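Local coordinates for N-acetylmuramoyl-L-alanine amidase domain-containing protein SAOUHSC_02979 (PDB 5T1Q) that probably acts as a secreted cell-wall amidase, this chain pairing a glucosaminidase-family domain of the lysozyme clan with a CHAP domain, at residues N105-S119 with G138-Y152. Numbering follows the deposited sequence.
Sequences NHNLFGIKGAFEGNS and GFRKYPSTKESLKDY
With F109 CG anti to its own carbonyl carbon (chi1 -60°) and Y152 CG anti to its backbone N (chi1 168°), the two rings come together in an offset stack, centroids 4.4 Å apart. Y152 CB lies over the centre of the F109 face; L149 CD2 and S148 OG approach that ring at its edge. S148 OG also accepts a nearly straight bond from L108 N (3.1 Å), tying the loop to the first turns of helix 145-158. The CG of N107, anti to the backbone N (chi1 -174°), places the amide where OD1 accepts from I111 N and ND2 donates to I111 O at 2.9 Å. That carbonyl is gripped a second time by R140 N, while ND2 makes a weak bond to R140 O. These bonds join the irregular 105-119 loop to the end of the two-stranded antiparallel sheet (119-128 with 131-140), just ahead of the helix that follows it, within the glucosaminidase-family domain. I111 CG2 rests on one face of the R140 guanidinium. NE reaches K112 O, and NH1 makes a salt bridge to D151 OD2 (2.7 Å), which lies in the guanidinium plane. The same carboxylate oxygen takes Y142 OH on its anti lone pair at 2.6 Å, an arrangement that would be expected to favour the ionised aspartate and that fixes the tyrosine's outer end. F115 packs obliquely against the Y142 ring, and S148 CA sits over a face of that ring. At the helix start, H106 ND1 donates to Y142 O (3.1 Å) from above the carbonyl plane, and S144 CA, at the N-cap, makes a CH-pi contact with the imidazole face.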
ATOM      1  N   ASN A 105      -3.353  -6.909  17.886  1.00 42.62           N
ATOM      2  CA  ASN A 105      -2.159  -6.051  17.814  1.00 41.81           C
ATOM      3  C   ASN A 105      -2.457  -4.555  17.931  1.00 41.43           C
ATOM      4  O   ASN A 105      -1.720  -3.831  18.595  1.00 41.51           O
ATOM      5  CB  ASN A 105      -1.391  -6.395  16.550  1.00 40.21           C
ATOM      6  CG  ASN A 105      -0.953  -7.849  16.526  1.00 40.88           C
ATOM      7  OD1 ASN A 105      -0.488  -8.388  17.536  1.00 43.67           O
ATOM      8  ND2 ASN A 105      -1.098  -8.490  15.384  1.00 40.66           N
ATOM      9  N   HIS A 106      -3.521  -4.102  17.273  1.00 41.58           N
ATOM     10  CA  HIS A 106      -4.008  -2.712  17.372  1.00 41.67           C
ATOM     11  C   HIS A 106      -2.997  -1.584  17.035  1.00 40.39           C
ATOM     12  O   HIS A 106      -3.198  -0.435  17.431  1.00 40.15           O
ATOM     13  CB  HIS A 106      -4.581  -2.470  18.786  1.00 44.82           C
ATOM     14  CG  HIS A 106      -5.642  -3.448  19.201  1.00 46.80           C
ATOM     15  ND1 HIS A 106      -5.405  -4.471  20.097  1.00 48.79           N
ATOM     16  CD2 HIS A 106      -6.951  -3.543  18.863  1.00 47.52           C
ATOM     17  CE1 HIS A 106      -6.519  -5.156  20.288  1.00 49.45           C
ATOM     18  NE2 HIS A 106      -7.473  -4.613  19.554  1.00 49.06           N
ATOM     19  N   ASN A 107      -1.937  -1.909  16.298  1.00 38.44           N
ATOM     20  CA  ASN A 107      -0.896  -0.938  15.935  1.00 37.12           C
ATOM     21  C   ASN A 107      -1.298  -0.283  14.600  1.00 36.21           C
ATOM     22  O   ASN A 107      -1.141  -0.867  13.527  1.00 34.97           O
ATOM     23  CB  ASN A 107       0.445  -1.673  15.851  1.00 36.72           C
ATOM     24  CG  ASN A 107       1.641  -0.754  15.633  1.00 36.22           C
ATOM     25  OD1 ASN A 107       1.510   0.407  15.248  1.00 36.29           O
ATOM     26  ND2 ASN A 107       2.829  -1.286  15.889  1.00 36.53           N
ATOM     27  N   LEU A 108      -1.818   0.934  14.689  1.00 36.60           N
ATOM     28  CA  LEU A 108      -2.319   1.659  13.530  1.00 35.77           C
ATOM     29  C   LEU A 108      -1.290   2.453  12.744  1.00 35.19           C
ATOM     30  O   LEU A 108      -1.556   2.822  11.589  1.00 35.32           O
ATOM     31  CB  LEU A 108      -3.394   2.647  13.972  1.00 36.57           C
ATOM     32  CG  LEU A 108      -4.587   2.096  14.724  1.00 37.77           C
ATOM     33  CD1 LEU A 108      -5.539   3.245  15.001  1.00 38.87           C
ATOM     34  CD2 LEU A 108      -5.270   0.996  13.932  1.00 37.82           C
ATOM     35  N   PHE A 109      -0.131   2.711  13.340  1.00 34.06           N
ATOM     36  CA  PHE A 109       0.888   3.546  12.704  1.00 32.87           C
ATOM     37  C   PHE A 109       2.156   2.830  12.281  1.00 32.06           C
ATOM     38  O   PHE A 109       3.117   3.476  11.855  1.00 33.25           O
ATOM     39  CB  PHE A 109       1.226   4.699  13.653  1.00 33.36           C
ATOM     40  CG  PHE A 109       0.052   5.548  13.974  1.00 33.45           C
ATOM     41  CD1 PHE A 109      -0.812   5.195  14.994  1.00 34.59           C
ATOM     42  CD2 PHE A 109      -0.221   6.673  13.228  1.00 33.02           C
ATOM     43  CE1 PHE A 109      -1.926   5.958  15.269  1.00 35.20           C
ATOM     44  CE2 PHE A 109      -1.332   7.443  13.506  1.00 33.70           C
ATOM     45  CZ  PHE A 109      -2.189   7.083  14.520  1.00 34.46           C
ATOM     46  N   GLY A 110       2.168   1.508  12.380  1.00 32.22           N
ATOM     47  CA  GLY A 110       3.354   0.735  12.011  1.00 32.32           C
ATOM     48  C   GLY A 110       4.590   1.114  12.809  1.00 32.89           C
ATOM     49  O   GLY A 110       5.693   1.192  12.265  1.00 33.57           O
ATOM     50  N   ILE A 111       4.406   1.345  14.104  1.00 33.98           N
ATOM     51  CA  ILE A 111       5.513   1.722  14.977  1.00 34.77           C
ATOM     52  C   ILE A 111       6.219   0.456  15.438  1.00 35.81           C
ATOM     53  O   ILE A 111       5.586  -0.435  16.007  1.00 35.63           O
ATOM     54  CB  ILE A 111       5.041   2.540  16.193  1.00 35.69           C
ATOM     55  CG1 ILE A 111       4.216   3.745  15.731  1.00 35.41           C
ATOM     56  CG2 ILE A 111       6.237   3.014  17.024  1.00 36.69           C
ATOM     57  CD1 ILE A 111       3.660   4.584  16.863  1.00 36.89           C
ATOM     58  N   LYS A 112       7.529   0.396  15.190  1.00 35.97           N
ATOM     59  CA  LYS A 112       8.365  -0.748  15.573  1.00 37.33           C
ATOM     60  C   LYS A 112       8.743  -0.719  17.059  1.00 38.30           C
ATOM     61  O   LYS A 112       8.639   0.316  17.706  1.00 37.61           O
ATOM     62  CB  LYS A 112       9.635  -0.789  14.718  1.00 38.04           C
ATOM     63  CG  LYS A 112       9.385  -1.161  13.255  1.00 37.50           C
ATOM     64  CD  LYS A 112      10.608  -0.942  12.367  1.00 38.17           C
ATOM     65  CE  LYS A 112      11.794  -1.798  12.769  1.00 40.83           C
ATOM     66  NZ  LYS A 112      12.969  -1.601  11.864  1.00 42.37           N
ATOM     67  N   GLY A 113       9.165  -1.875  17.579  1.00 39.19           N
ATOM     68  CA  GLY A 113       9.580  -2.022  18.976  1.00 41.45           C
ATOM     69  C   GLY A 113       8.572  -2.809  19.810  1.00 42.59           C
ATOM     70  O   GLY A 113       7.955  -3.764  19.329  1.00 40.71           O
ATOM     71  N   ALA A 114       8.430  -2.404  21.070  1.00 43.86           N
ATOM     72  CA  ALA A 114       7.495  -3.027  22.004  1.00 45.14           C
ATOM     73  C   ALA A 114       6.808  -1.947  22.836  1.00 45.57           C
ATOM     74  O   ALA A 114       7.343  -0.855  23.009  1.00 43.84           O
ATOM     75  CB  ALA A 114       8.224  -4.003  22.903  1.00 47.28           C
ATOM     76  N   PHE A 115       5.600  -2.250  23.306  1.00 46.62           N
ATOM     77  CA  PHE A 115       4.819  -1.325  24.127  1.00 47.17           C
ATOM     78  C   PHE A 115       4.466  -2.019  25.431  1.00 49.29           C
ATOM     79  O   PHE A 115       3.755  -3.027  25.427  1.00 49.84           O
ATOM     80  CB  PHE A 115       3.551  -0.911  23.391  1.00 45.97           C
ATOM     81  CG  PHE A 115       2.635  -0.032  24.199  1.00 47.27           C
ATOM     82  CD1 PHE A 115       2.839   1.340  24.263  1.00 46.81           C
ATOM     83  CD2 PHE A 115       1.557  -0.579  24.890  1.00 48.87           C
ATOM     84  CE1 PHE A 115       1.993   2.150  25.003  1.00 47.87           C
ATOM     85  CE2 PHE A 115       0.706   0.228  25.629  1.00 49.88           C
ATOM     86  CZ  PHE A 115       0.925   1.595  25.686  1.00 49.24           C
ATOM     87  N   GLU A 116       4.960  -1.479  26.546  1.00 51.32           N
ATOM     88  CA  GLU A 116       4.725  -2.059  27.877  1.00 53.12           C
ATOM     89  C   GLU A 116       5.168  -3.541  27.916  1.00 53.96           C
ATOM     90  O   GLU A 116       4.543  -4.399  28.605  1.00 54.91           O
ATOM     91  CB  GLU A 116       3.251  -1.886  28.296  1.00 54.22           C
ATOM     92  CG  GLU A 116       2.780  -0.429  28.340  1.00 54.04           C
ATOM     93  CD  GLU A 116       1.345  -0.265  28.857  1.00 55.88           C
ATOM     94  OE1 GLU A 116       0.654  -1.286  29.082  1.00 57.20           O
ATOM     95  OE2 GLU A 116       0.896   0.894  29.041  1.00 56.01           O
ATOM     96  N   GLY A 117       6.251  -3.822  27.163  1.00 53.30           N
ATOM     97  CA  GLY A 117       6.816  -5.170  27.060  1.00 54.39           C
ATOM     98  C   GLY A 117       6.178  -6.111  26.045  1.00 53.57           C
ATOM     99  O   GLY A 117       6.638  -7.241  25.895  1.00 54.96           O
ATOM    100  N   ASN A 118       5.135  -5.658  25.345  1.00 51.70           N
ATOM    101  CA  ASN A 118       4.430  -6.509  24.376  1.00 51.64           C
ATOM    102  C   ASN A 118       4.845  -6.154  22.939  1.00 49.18           C
ATOM    103  O   ASN A 118       4.949  -4.981  22.579  1.00 46.48           O
ATOM    104  CB  ASN A 118       2.915  -6.384  24.572  1.00 52.64           C
ATOM    105  CG  ASN A 118       2.464  -6.838  25.956  1.00 56.16           C
ATOM    106  OD1 ASN A 118       1.791  -6.099  26.672  1.00 58.08           O
ATOM    107  ND2 ASN A 118       2.874  -8.039  26.356  1.00 58.10           N
ATOM    108  N   SER A 119       5.062  -7.184  22.128  1.00 48.76           N
ATOM    109  CA  SER A 119       5.541  -7.004  20.774  1.00 47.48           C
ATOM    110  C   SER A 119       5.015  -8.116  19.853  1.00 46.61           C
ATOM    111  O   SER A 119       4.595  -9.181  20.330  1.00 47.45           O
ATOM    112  CB  SER A 119       7.072  -7.001  20.811  1.00 47.85           C
ATOM    113  OG  SER A 119       7.615  -6.472  19.626  1.00 48.41           O
ATOM    114  N   GLY A 138      10.063  -6.583  14.952  1.00 41.85           N
ATOM    115  CA  GLY A 138       9.110  -6.532  16.048  1.00 41.15           C
ATOM    116  C   GLY A 138       8.347  -5.224  16.040  1.00 39.11           C
ATOM    117  O   GLY A 138       8.934  -4.161  15.935  1.00 38.60           O
ATOM    118  N   PHE A 139       7.029  -5.312  16.135  1.00 38.71           N
ATOM    119  CA  PHE A 139       6.165  -4.140  16.160  1.00 37.56           C
ATOM    120  C   PHE A 139       5.465  -4.077  17.494  1.00 38.63           C
ATOM    121  O   PHE A 139       5.217  -5.104  18.125  1.00 40.16           O
ATOM    122  CB  PHE A 139       5.138  -4.183  15.024  1.00 35.90           C
ATOM    123  CG  PHE A 139       5.707  -3.842  13.680  1.00 34.58           C
ATOM    124  CD1 PHE A 139       6.345  -4.803  12.921  1.00 34.72           C
ATOM    125  CD2 PHE A 139       5.579  -2.555  13.164  1.00 34.17           C
ATOM    126  CE1 PHE A 139       6.861  -4.497  11.667  1.00 34.59           C
ATOM    127  CE2 PHE A 139       6.090  -2.235  11.902  1.00 33.75           C
ATOM    128  CZ  PHE A 139       6.737  -3.210  11.155  1.00 33.44           C
ATOM    129  N   ARG A 140       5.144  -2.859  17.908  1.00 38.07           N
ATOM    130  CA  ARG A 140       4.488  -2.638  19.177  1.00 39.89           C
ATOM    131  C   ARG A 140       3.084  -3.229  19.155  1.00 40.25           C
ATOM    132  O   ARG A 140       2.336  -3.032  18.199  1.00 39.56           O
ATOM    133  CB  ARG A 140       4.453  -1.140  19.507  1.00 39.72           C
ATOM    134  CG  ARG A 140       5.840  -0.515  19.562  1.00 39.81           C
ATOM    135  CD  ARG A 140       5.835   0.927  20.048  1.00 40.41           C
ATOM    136  NE  ARG A 140       7.184   1.498  20.006  1.00 40.98           N
ATOM    137  CZ  ARG A 140       7.508   2.745  20.358  1.00 41.92           C
ATOM    138  NH1 ARG A 140       6.588   3.588  20.803  1.00 41.76           N
ATOM    139  NH2 ARG A 140       8.774   3.156  20.257  1.00 43.04           N
ATOM    140  N   LYS A 141       2.771  -3.992  20.198  1.00 41.72           N
ATOM    141  CA  LYS A 141       1.485  -4.647  20.377  1.00 43.15           C
ATOM    142  C   LYS A 141       0.775  -3.912  21.510  1.00 45.04           C
ATOM    143  O   LYS A 141       1.284  -3.861  22.632  1.00 46.14           O
ATOM    144  CB  LYS A 141       1.725  -6.113  20.737  1.00 44.78           C
ATOM    145  CG  LYS A 141       0.496  -6.976  20.964  1.00 46.28           C
ATOM    146  CD  LYS A 141       0.942  -8.376  21.363  1.00 48.44           C
ATOM    147  CE  LYS A 141      -0.221  -9.286  21.697  1.00 50.22           C
ATOM    148  NZ  LYS A 141      -1.037  -9.593  20.502  1.00 50.68           N
ATOM    149  N   TYR A 142      -0.378  -3.323  21.207  1.00 45.21           N
ATOM    150  CA  TYR A 142      -1.131  -2.546  22.184  1.00 46.45           C
ATOM    151  C   TYR A 142      -2.379  -3.280  22.649  1.00 48.62           C
ATOM    152  O   TYR A 142      -2.883  -4.133  21.931  1.00 48.68           O
ATOM    153  CB  TYR A 142      -1.563  -1.227  21.563  1.00 44.70           C
ATOM    154  CG  TYR A 142      -0.446  -0.404  20.972  1.00 42.79           C
ATOM    155  CD1 TYR A 142      -0.090  -0.539  19.636  1.00 40.79           C
ATOM    156  CD2 TYR A 142       0.235   0.535  21.739  1.00 43.34           C
ATOM    157  CE1 TYR A 142       0.922   0.228  19.084  1.00 39.42           C
ATOM    158  CE2 TYR A 142       1.246   1.305  21.193  1.00 41.97           C
ATOM    159  CZ  TYR A 142       1.584   1.152  19.864  1.00 40.03           C
ATOM    160  OH  TYR A 142       2.584   1.919  19.315  1.00 38.79           O
ATOM    161  N   PRO A 143      -2.889  -2.948  23.857  1.00 51.94           N
ATOM    162  CA  PRO A 143      -4.137  -3.577  24.326  1.00 54.00           C
ATOM    163  C   PRO A 143      -5.350  -3.172  23.477  1.00 53.54           C
ATOM    164  O   PRO A 143      -6.311  -3.930  23.371  1.00 53.95           O
ATOM    165  CB  PRO A 143      -4.300  -3.042  25.760  1.00 56.14           C
ATOM    166  CG  PRO A 143      -2.976  -2.484  26.146  1.00 55.29           C
ATOM    167  CD  PRO A 143      -2.292  -2.071  24.882  1.00 52.77           C
ATOM    168  N   SER A 144      -5.297  -1.965  22.912  1.00 53.46           N
ATOM    169  CA  SER A 144      -6.361  -1.443  22.058  1.00 53.58           C
ATOM    170  C   SER A 144      -5.828  -0.282  21.208  1.00 51.89           C
ATOM    171  O   SER A 144      -4.677   0.139  21.365  1.00 50.96           O
ATOM    172  CB  SER A 144      -7.540  -0.964  22.906  1.00 56.45           C
ATOM    173  OG  SER A 144      -7.181   0.156  23.690  1.00 57.75           O
ATOM    174  N   THR A 145      -6.662   0.237  20.313  1.00 50.36           N
ATOM    175  CA  THR A 145      -6.260   1.360  19.470  1.00 49.00           C
ATOM    176  C   THR A 145      -6.134   2.667  20.263  1.00 49.12           C
ATOM    177  O   THR A 145      -5.575   3.638  19.764  1.00 48.93           O
ATOM    178  CB  THR A 145      -7.212   1.556  18.280  1.00 47.96           C
ATOM    179  OG1 THR A 145      -8.534   1.796  18.756  1.00 49.84           O
ATOM    180  CG2 THR A 145      -7.216   0.324  17.395  1.00 47.46           C
ATOM    181  N   LYS A 146      -6.662   2.691  21.484  1.00 52.05           N
ATOM    182  CA  LYS A 146      -6.526   3.864  22.354  1.00 53.28           C
ATOM    183  C   LYS A 146      -5.038   4.138  22.627  1.00 51.45           C
ATOM    184  O   LYS A 146      -4.572   5.264  22.463  1.00 49.83           O
ATOM    185  CB  LYS A 146      -7.267   3.640  23.678  1.00 57.02           C
ATOM    186  CG  LYS A 146      -7.205   4.818  24.651  1.00 59.53           C
ATOM    187  CD  LYS A 146      -7.969   4.557  25.947  1.00 63.14           C
ATOM    188  CE  LYS A 146      -7.301   3.502  26.819  1.00 64.68           C
ATOM    189  NZ  LYS A 146      -8.039   3.286  28.096  1.00 68.32           N
ATOM    190  N   GLU A 147      -4.305   3.099  23.031  1.00 51.03           N
ATOM    191  CA  GLU A 147      -2.880   3.235  23.330  1.00 50.71           C
ATOM    192  C   GLU A 147      -2.029   3.459  22.075  1.00 47.59           C
ATOM    193  O   GLU A 147      -0.923   3.975  22.177  1.00 46.38           O
ATOM    194  CB  GLU A 147      -2.339   2.026  24.121  1.00 52.99           C
ATOM    195  CG  GLU A 147      -2.922   1.822  25.528  1.00 56.78           C
ATOM    196  CD  GLU A 147      -4.275   1.109  25.558  1.00 59.26           C
ATOM    197  OE1 GLU A 147      -4.951   1.147  26.616  1.00 62.30           O
ATOM    198  OE2 GLU A 147      -4.664   0.499  24.536  1.00 59.85           O
ATOM    199  N   SER A 148      -2.531   3.057  20.905  1.00 45.09           N
ATOM    200  CA  SER A 148      -1.801   3.258  19.645  1.00 42.05           C
ATOM    201  C   SER A 148      -1.767   4.736  19.262  1.00 40.60           C
ATOM    202  O   SER A 148      -0.711   5.273  18.940  1.00 39.17           O
ATOM    203  CB  SER A 148      -2.430   2.434  18.517  1.00 41.13           C
ATOM    204  OG  SER A 148      -1.724   2.598  17.295  1.00 39.16           O
ATOM    205  N   LEU A 149      -2.932   5.376  19.288  1.00 41.52           N
ATOM    206  CA  LEU A 149      -3.058   6.806  18.985  1.00 42.27           C
ATOM    207  C   LEU A 149      -2.206   7.648  19.944  1.00 43.76           C
ATOM    208  O   LEU A 149      -1.545   8.607  19.528  1.00 42.22           O
ATOM    209  CB  LEU A 149      -4.522   7.239  19.102  1.00 43.99           C
ATOM    210  CG  LEU A 149      -5.537   6.625  18.124  1.00 44.26           C
ATOM    211  CD1 LEU A 149      -6.968   6.781  18.634  1.00 46.56           C
ATOM    212  CD2 LEU A 149      -5.386   7.223  16.737  1.00 42.89           C
ATOM    213  N   LYS A 150      -2.259   7.289  21.230  1.00 45.19           N
ATOM    214  CA  LYS A 150      -1.483   7.960  22.284  1.00 47.03           C
ATOM    215  C   LYS A 150       0.022   7.752  22.040  1.00 45.55           C
ATOM    216  O   LYS A 150       0.813   8.697  22.139  1.00 44.56           O
ATOM    217  CB  LYS A 150      -1.896   7.392  23.661  1.00 49.58           C
ATOM    218  CG  LYS A 150      -1.165   7.898  24.910  1.00 52.62           C
ATOM    219  CD  LYS A 150      -1.373   9.383  25.166  1.00 53.98           C
ATOM    220  CE  LYS A 150      -1.278   9.720  26.653  1.00 57.21           C
ATOM    221  NZ  LYS A 150      -0.004   9.314  27.310  1.00 57.96           N
ATOM    222  N   ASP A 151       0.404   6.528  21.674  1.00 43.48           N
ATOM    223  CA  ASP A 151       1.812   6.203  21.481  1.00 42.40           C
ATOM    224  C   ASP A 151       2.405   6.919  20.254  1.00 40.53           C
ATOM    225  O   ASP A 151       3.595   7.272  20.241  1.00 39.73           O
ATOM    226  CB  ASP A 151       2.010   4.691  21.403  1.00 42.37           C
ATOM    227  CG  ASP A 151       3.445   4.270  21.683  1.00 43.08           C
ATOM    228  OD1 ASP A 151       4.113   4.935  22.501  1.00 43.40           O
ATOM    229  OD2 ASP A 151       3.895   3.257  21.104  1.00 41.73           O
ATOM    230  N   TYR A 152       1.582   7.145  19.234  1.00 39.19           N
ATOM    231  CA  TYR A 152       2.026   7.897  18.055  1.00 37.66           C
ATOM    232  C   TYR A 152       2.355   9.326  18.458  1.00 38.52           C
ATOM    233  O   TYR A 152       3.400   9.852  18.091  1.00 37.84           O
ATOM    234  CB  TYR A 152       0.946   7.923  16.965  1.00 36.87           C
ATOM    235  CG  TYR A 152       1.239   8.919  15.850  1.00 36.01           C
ATOM    236  CD1 TYR A 152       2.059   8.574  14.780  1.00 35.27           C
ATOM    237  CD2 TYR A 152       0.710  10.210  15.885  1.00 36.13           C
ATOM    238  CE1 TYR A 152       2.335   9.479  13.772  1.00 35.14           C
ATOM    239  CE2 TYR A 152       0.984  11.125  14.887  1.00 35.85           C
ATOM    240  CZ  TYR A 152       1.795  10.754  13.832  1.00 35.63           C
ATOM    241  OH  TYR A 152       2.058  11.651  12.831  1.00 34.82           O
TER
HETATM  242  O   HOH W   1       0.304 -10.909  18.536  1.00 40.91           O
HETATM  243  O   HOH W   2       0.929   2.904  17.045  1.00 42.90           O